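Local coordinates for CBS domain protein (Bacillus anthracis, PDB 3LQN) that is of unknown function but, carrying a tandem pair of CBS domains, may serve as a regulatory module that binds adenosine-type ligands, at residues A[97-102]-A[118-124]; A[106-110]-A[137-141]. All coordinates share one frame; numbering follows the deposited sequence. Where two conformers were deposited one is given.

Interaction 1: residues A[97-102]-A[118-124]; sequences IPVLKL and FICAVNE
Ile-97 reaches the second strand with its CD1, which lies 4.3 Å from Cys-120 SG. Pro-98 meets the start of strand 118-122 through CG and CB. Pro-98 CG rests 3.4 Å from Phe-118 O, and its CB meets Ile-119 CG1. Its carbonyl opens the parallel pairing by accepting a bond from Cys-120 N, with the donor tilted 25° from the carbonyl plane. A water sits at the start of the pairing, close to Pro-98 O and weakly bonded to Phe-118 O and Cys-120 N. Val-99 pairs with Cys-120, and its CA sends a C-H toward Cys-120 O. In the conformer given, its CG1 is anti to the backbone N (chi1 177°) and packs against both methyls of Val-122; the two valine side chains cross at about a right angle. Leu-100 is held through both its backbone N and its backbone O. Leu-100 N donates to Cys-120 O at 2.8 Å, and Leu-100 O accepts from Val-122 N at 2.9 Å. Its CG touches Ile-119 CG2 on the opposite face from Val-99. Lys-101 bends along the strand end until NZ is 3.7 Å from Glu-124 CA, but its salt bridge is to Glu-103. Leu-102 N closes the pairing with a weak bond to Val-122 O, while its CD1 lies beside Asn-123 CB. This is the parallel pair of a right-handed beta-alpha-beta unit in the second CBS domain. Leu-100 and Ile-119 pack on Met-112 of helix 106-115, Val-99 and Cys-120 touch Leu-60 of strand 60-65, and strand 128-133 flanks strand 118-122.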
loop_
_atom_site.group_PDB
_atom_site.type_symbol
_atom_site.label_atom_id
_atom_site.label_comp_id
_atom_site.label_asym_id
_atom_site.label_seq_id
_atom_site.Cartn_x
_atom_site.Cartn_y
_atom_site.Cartn_z
ATOM N N ILE A 97 5.710 15.459 -2.529
ATOM C CA ILE A 97 4.717 14.435 -2.784
ATOM C C ILE A 97 3.934 14.749 -4.039
ATOM O O ILE A 97 3.856 15.918 -4.442
ATOM C CB ILE A 97 3.702 14.341 -1.642
ATOM C CG1 ILE A 97 3.093 15.717 -1.369
ATOM C CG2 ILE A 97 4.375 13.706 -0.399
ATOM C CD1 ILE A 97 1.731 15.724 -0.630
ATOM N N PRO A 98 3.314 13.703 -4.616
ATOM C CA PRO A 98 2.463 13.782 -5.803
ATOM C C PRO A 98 1.166 14.563 -5.510
ATOM O O PRO A 98 0.406 14.180 -4.620
ATOM C CB PRO A 98 2.164 12.298 -6.087
ATOM C CG PRO A 98 2.140 11.668 -4.699
ATOM C CD PRO A 98 3.346 12.331 -4.055
ATOM N N VAL A 99 0.912 15.639 -6.255
ATOM C CA VAL A 99 -0.333 16.392 -6.111
ATOM C C VAL A 99 -0.964 16.755 -7.466
ATOM O O VAL A 99 -0.287 17.219 -8.392
ATOM C CB VAL A 99 -0.144 17.682 -5.258
ATOM C CG1 VAL A 99 -1.444 18.477 -5.185
ATOM C CG2 VAL A 99 0.319 17.329 -3.834
ATOM N N LEU A 100 -2.265 16.533 -7.576
ATOM C CA LEU A 100 -2.978 16.854 -8.811
ATOM C C LEU A 100 -4.067 17.866 -8.475
ATOM O O LEU A 100 -4.521 17.925 -7.363
ATOM C CB LEU A 100 -3.594 15.614 -9.434
ATOM C CG LEU A 100 -2.511 14.674 -9.984
ATOM C CD1 LEU A 100 -3.151 13.471 -10.540
ATOM C CD2 LEU A 100 -1.672 15.346 -11.063
ATOM N N LYS A 101 -4.449 18.665 -9.463
ATOM C CA LYS A 101 -5.596 19.586 -9.336
ATOM C C LYS A 101 -6.880 18.827 -9.674
ATOM O O LYS A 101 -6.860 17.808 -10.379
ATOM C CB LYS A 101 -5.455 20.704 -10.372
ATOM C CG LYS A 101 -4.147 21.460 -10.352
ATOM C CD LYS A 101 -4.409 22.901 -10.780
ATOM C CE LYS A 101 -5.336 23.583 -9.780
ATOM N NZ LYS A 101 -6.261 24.610 -10.374
ATOM N N LEU A 102 -7.992 19.335 -9.186
ATOM C CA LEU A 102 -9.288 18.726 -9.447
ATOM C C LEU A 102 -9.547 18.520 -10.926
ATOM O O LEU A 102 -10.198 17.556 -11.297
ATOM C CB LEU A 102 -10.380 19.666 -8.920
ATOM C CG LEU A 102 -10.406 19.966 -7.437
ATOM C CD1 LEU A 102 -11.212 21.248 -7.211
ATOM C CD2 LEU A 102 -11.021 18.773 -6.707
ATOM N N PHE A 118 -0.673 6.723 -3.904
ATOM C CA PHE A 118 -1.692 7.728 -3.805
ATOM C C PHE A 118 -1.270 9.168 -3.760
ATOM O O PHE A 118 -0.192 9.583 -3.295
ATOM C CB PHE A 118 -2.863 7.339 -2.878
ATOM C CG PHE A 118 -2.833 7.960 -1.508
ATOM C CD1 PHE A 118 -2.867 9.348 -1.344
ATOM C CD2 PHE A 118 -2.869 7.151 -0.382
ATOM C CE1 PHE A 118 -2.869 9.914 -0.062
ATOM C CE2 PHE A 118 -2.903 7.693 0.864
ATOM C CZ PHE A 118 -2.907 9.093 1.032
ATOM N N ILE A 119 -2.190 9.927 -4.299
ATOM C CA ILE A 119 -1.889 11.228 -4.786
ATOM C C ILE A 119 -2.947 12.107 -4.189
ATOM O O ILE A 119 -4.132 11.755 -4.178
ATOM C CB ILE A 119 -2.053 11.226 -6.282
ATOM C CG1 ILE A 119 -0.988 10.318 -6.924
ATOM C CG2 ILE A 119 -2.025 12.669 -6.839
ATOM C CD1 ILE A 119 -1.435 9.756 -8.302
ATOM N N CYS A 120 -2.513 13.263 -3.724
ATOM C CA CYS A 120 -3.427 14.192 -3.142
ATOM C C CYS A 120 -3.909 15.135 -4.222
ATOM O O CYS A 120 -3.134 15.568 -5.059
ATOM C CB CYS A 120 -2.699 15.002 -2.056
ATOM S SG CYS A 120 -2.229 14.008 -0.590
ATOM N N ALA A 121 -5.188 15.469 -4.139
ATOM C CA ALA A 121 -5.835 16.434 -4.986
ATOM C C ALA A 121 -5.969 17.711 -4.193
ATOM O O ALA A 121 -6.372 17.666 -3.051
ATOM C CB ALA A 121 -7.194 15.931 -5.355
ATOM N N VAL A 122 -5.667 18.852 -4.822
ATOM C CA VAL A 122 -5.844 20.149 -4.190
ATOM C C VAL A 122 -6.603 21.051 -5.167
ATOM O O VAL A 122 -6.675 20.754 -6.364
ATOM C CB VAL A 122 -4.503 20.782 -3.855
ATOM C CG1 VAL A 122 -3.732 19.903 -2.809
ATOM C CG2 VAL A 122 -3.697 20.965 -5.110
ATOM N N ASN A 123 -7.213 22.104 -4.650
ATOM C CA ASN A 123 -7.828 23.091 -5.545
ATOM C C ASN A 123 -6.837 24.167 -5.912
ATOM O O ASN A 123 -5.672 24.100 -5.521
ATOM C CB ASN A 123 -9.191 23.623 -5.056
ATOM C CG ASN A 123 -9.088 24.622 -3.902
ATOM O OD1 ASN A 123 -8.001 24.980 -3.454
ATOM N ND2 ASN A 123 -10.244 25.069 -3.417
ATOM N N GLU A 124 -7.291 25.126 -6.707
ATOM C CA GLU A 124 -6.473 26.258 -7.111
ATOM C C GLU A 124 -5.587 26.748 -5.956
ATOM O O GLU A 124 -4.375 26.898 -6.116
ATOM C CB GLU A 124 -7.381 27.386 -7.643
ATOM C CG GLU A 124 -8.625 27.653 -6.765
ATOM C CD GLU A 124 -9.671 28.576 -7.400
ATOM O OE1 GLU A 124 -9.349 29.286 -8.377
ATOM O OE2 GLU A 124 -10.822 28.591 -6.908
HETATM O O HOH W 1 0.315 12.895 -2.442
#

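Interaction 2: residues A[106-110]-A[137-141]; sequences FAKAL and ILKLL. With SO4 (sulfate ion), chain G.
Phe-106 sets its ring against Ile-137, Leu-140 and Leu-141, joining the two main helices of the second CBS domain, which lie on one side of its sheet. The short helix axes are 11.4 Å apart and run at 120°. The ring is carried across by CG lying anti to the backbone N (chi1 174°). Leu-141 CD2 comes to the ring edge, 3.7 Å from Phe-106 CZ. Leu-140 CD2, 3.6 Å from Phe-106 CE1, and Ile-137 CG1 approach obliquely from opposite sides of the ring. Leu-110 CD1 touches both Ile-137 CG2, at 3.5 Å, and Leu-141 CD1, at 3.7 Å. Ala-109 is looser, with CB 4.3 Å from Ile-137 CD1. Phe-12 stacks on the Phe-106 ring, and Leu-20 touches Phe-106, Ile-137 and Leu-140. The second subunit packs here too, with its Leu-141 against Leu-141 and its Leu-138 against Ile-137. Away from this apolar cluster the helices meet solvent. Ala-107 and Lys-108 are exposed on one. On the other, exposed Lys-139 reaches a sulfate ion, probably from the crystallisation liquor, but the 2.4 Å from Lys-139 NZ to sulfate O1 is doubtfully short. Arg-135 NH1 also hydrogen-bonds this sulfate.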
loop_
_atom_site.group_PDB
_atom_site.type_symbol
_atom_site.label_atom_id
_atom_site.label_comp_id
_atom_site.label_asym_id
_atom_site.label_seq_id
_atom_site.Cartn_x
_atom_site.Cartn_y
_atom_site.Cartn_z
ATOM N N PHE A 106 -7.407 12.278 -16.645
ATOM C CA PHE A 106 -7.224 10.874 -16.309
ATOM C C PHE A 106 -5.823 10.388 -16.739
ATOM O O PHE A 106 -5.141 9.687 -16.009
ATOM C CB PHE A 106 -8.304 10.020 -16.967
ATOM C CG PHE A 106 -8.075 8.554 -16.768
ATOM C CD1 PHE A 106 -8.510 7.932 -15.615
ATOM C CD2 PHE A 106 -7.353 7.818 -17.702
ATOM C CE1 PHE A 106 -8.267 6.597 -15.410
ATOM C CE2 PHE A 106 -7.117 6.479 -17.514
ATOM C CZ PHE A 106 -7.571 5.863 -16.364
ATOM N N ALA A 107 -5.399 10.794 -17.925
ATOM C CA ALA A 107 -4.082 10.461 -18.423
ATOM C C ALA A 107 -2.977 10.852 -17.438
ATOM O O ALA A 107 -2.033 10.089 -17.211
ATOM C CB ALA A 107 -3.853 11.154 -19.758
ATOM N N LYS A 108 -3.086 12.053 -16.888
ATOM C CA LYS A 108 -2.066 12.568 -15.980
ATOM C C LYS A 108 -2.039 11.769 -14.677
ATOM O O LYS A 108 -0.961 11.457 -14.131
ATOM C CB LYS A 108 -2.324 14.042 -15.711
ATOM C CG LYS A 108 -1.262 14.732 -14.864
ATOM C CD LYS A 108 -1.444 16.239 -14.945
ATOM C CE LYS A 108 -0.261 16.994 -14.356
ATOM N NZ LYS A 108 -0.228 18.410 -14.853
ATOM N N ALA A 109 -3.222 11.400 -14.200
ATOM C CA ALA A 109 -3.328 10.598 -12.972
ATOM C C ALA A 109 -2.806 9.192 -13.186
ATOM O O ALA A 109 -2.029 8.693 -12.386
ATOM C CB ALA A 109 -4.768 10.541 -12.478
ATOM N N LEU A 110 -3.267 8.535 -14.259
ATOM C CA LEU A 110 -2.782 7.185 -14.562
ATOM C C LEU A 110 -1.262 7.128 -14.559
ATOM O O LEU A 110 -0.664 6.263 -13.931
ATOM C CB LEU A 110 -3.280 6.727 -15.928
ATOM C CG LEU A 110 -2.576 5.474 -16.494
ATOM C CD1 LEU A 110 -2.819 4.271 -15.620
ATOM C CD2 LEU A 110 -3.117 5.250 -17.867
ATOM N N ILE A 137 -8.064 4.178 -10.571
ATOM C CA ILE A 137 -7.551 4.108 -11.942
ATOM C C ILE A 137 -7.696 2.706 -12.573
ATOM O O ILE A 137 -8.055 2.554 -13.759
ATOM C CB ILE A 137 -6.100 4.629 -12.025
ATOM C CG1 ILE A 137 -6.102 6.159 -12.070
ATOM C CG2 ILE A 137 -5.452 4.158 -13.296
ATOM C CD1 ILE A 137 -6.225 6.825 -10.759
ATOM N N LEU A 138 -7.459 1.685 -11.763
ATOM C CA LEU A 138 -7.463 0.309 -12.240
ATOM C C LEU A 138 -8.884 -0.170 -12.466
ATOM O O LEU A 138 -9.150 -0.944 -13.374
ATOM C CB LEU A 138 -6.744 -0.619 -11.248
ATOM C CG LEU A 138 -5.218 -0.544 -11.223
ATOM C CD1 LEU A 138 -4.654 -1.002 -9.845
ATOM C CD2 LEU A 138 -4.590 -1.330 -12.340
ATOM N N LYS A 139 -9.799 0.307 -11.641
ATOM C CA LYS A 139 -11.165 -0.158 -11.723
ATOM C C LYS A 139 -11.724 0.363 -13.052
ATOM O O LYS A 139 -12.378 -0.360 -13.798
ATOM C CB LYS A 139 -11.930 0.341 -10.502
ATOM C CG LYS A 139 -13.330 -0.188 -10.364
ATOM C CD LYS A 139 -14.060 0.518 -9.244
ATOM C CE LYS A 139 -15.406 1.044 -9.735
ATOM N NZ LYS A 139 -15.976 2.081 -8.829
ATOM N N LEU A 140 -11.402 1.614 -13.362
ATOM C CA LEU A 140 -11.777 2.218 -14.620
ATOM C C LEU A 140 -11.129 1.523 -15.823
ATOM O O LEU A 140 -11.782 1.320 -16.832
ATOM C CB LEU A 140 -11.428 3.707 -14.605
ATOM C CG LEU A 140 -11.936 4.472 -15.818
ATOM C CD1 LEU A 140 -13.390 4.149 -16.044
ATOM C CD2 LEU A 140 -11.753 5.955 -15.606
ATOM N N LEU A 141 -9.855 1.169 -15.695
ATOM C CA LEU A 141 -9.120 0.541 -16.787
ATOM C C LEU A 141 -9.592 -0.891 -17.016
ATOM O O LEU A 141 -9.622 -1.370 -18.150
ATOM C CB LEU A 141 -7.617 0.559 -16.501
ATOM C CG LEU A 141 -6.921 1.917 -16.617
ATOM C CD1 LEU A 141 -5.429 1.780 -16.357
ATOM C CD2 LEU A 141 -7.176 2.537 -17.982
HETATM S S SO4 G . -16.696 -0.130 -6.437
HETATM O O1 SO4 G . -17.370 0.640 -7.478
HETATM O O2 SO4 G . -17.615 -0.295 -5.317
HETATM O O3 SO4 G . -16.330 -1.446 -6.957
HETATM O O4 SO4 G . -15.496 0.578 -5.992
#

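Overall arrangement
Interaction 1 and interaction 2 belong to the same CBS domain. Interaction 1 pairs the two strands of the unit formed by strand 99-101, helix 106-115 and strand 118-122. Interaction 2 uses the helix of that unit and sets it against helix 134-144. Their chemistry differs accordingly: backbone hydrogen bonds order the first, while the second has no hydrogen bond across it and rests on apolar side chains. Interaction 1 is partly buried and ends in polar residues. Interaction 2 is buried, lies farther from the chain centre and adjoins the second subunit. They meet where Leu-100 CD1 packs 3.8 Å from Ala-109 CA, joining sheet to helix layer.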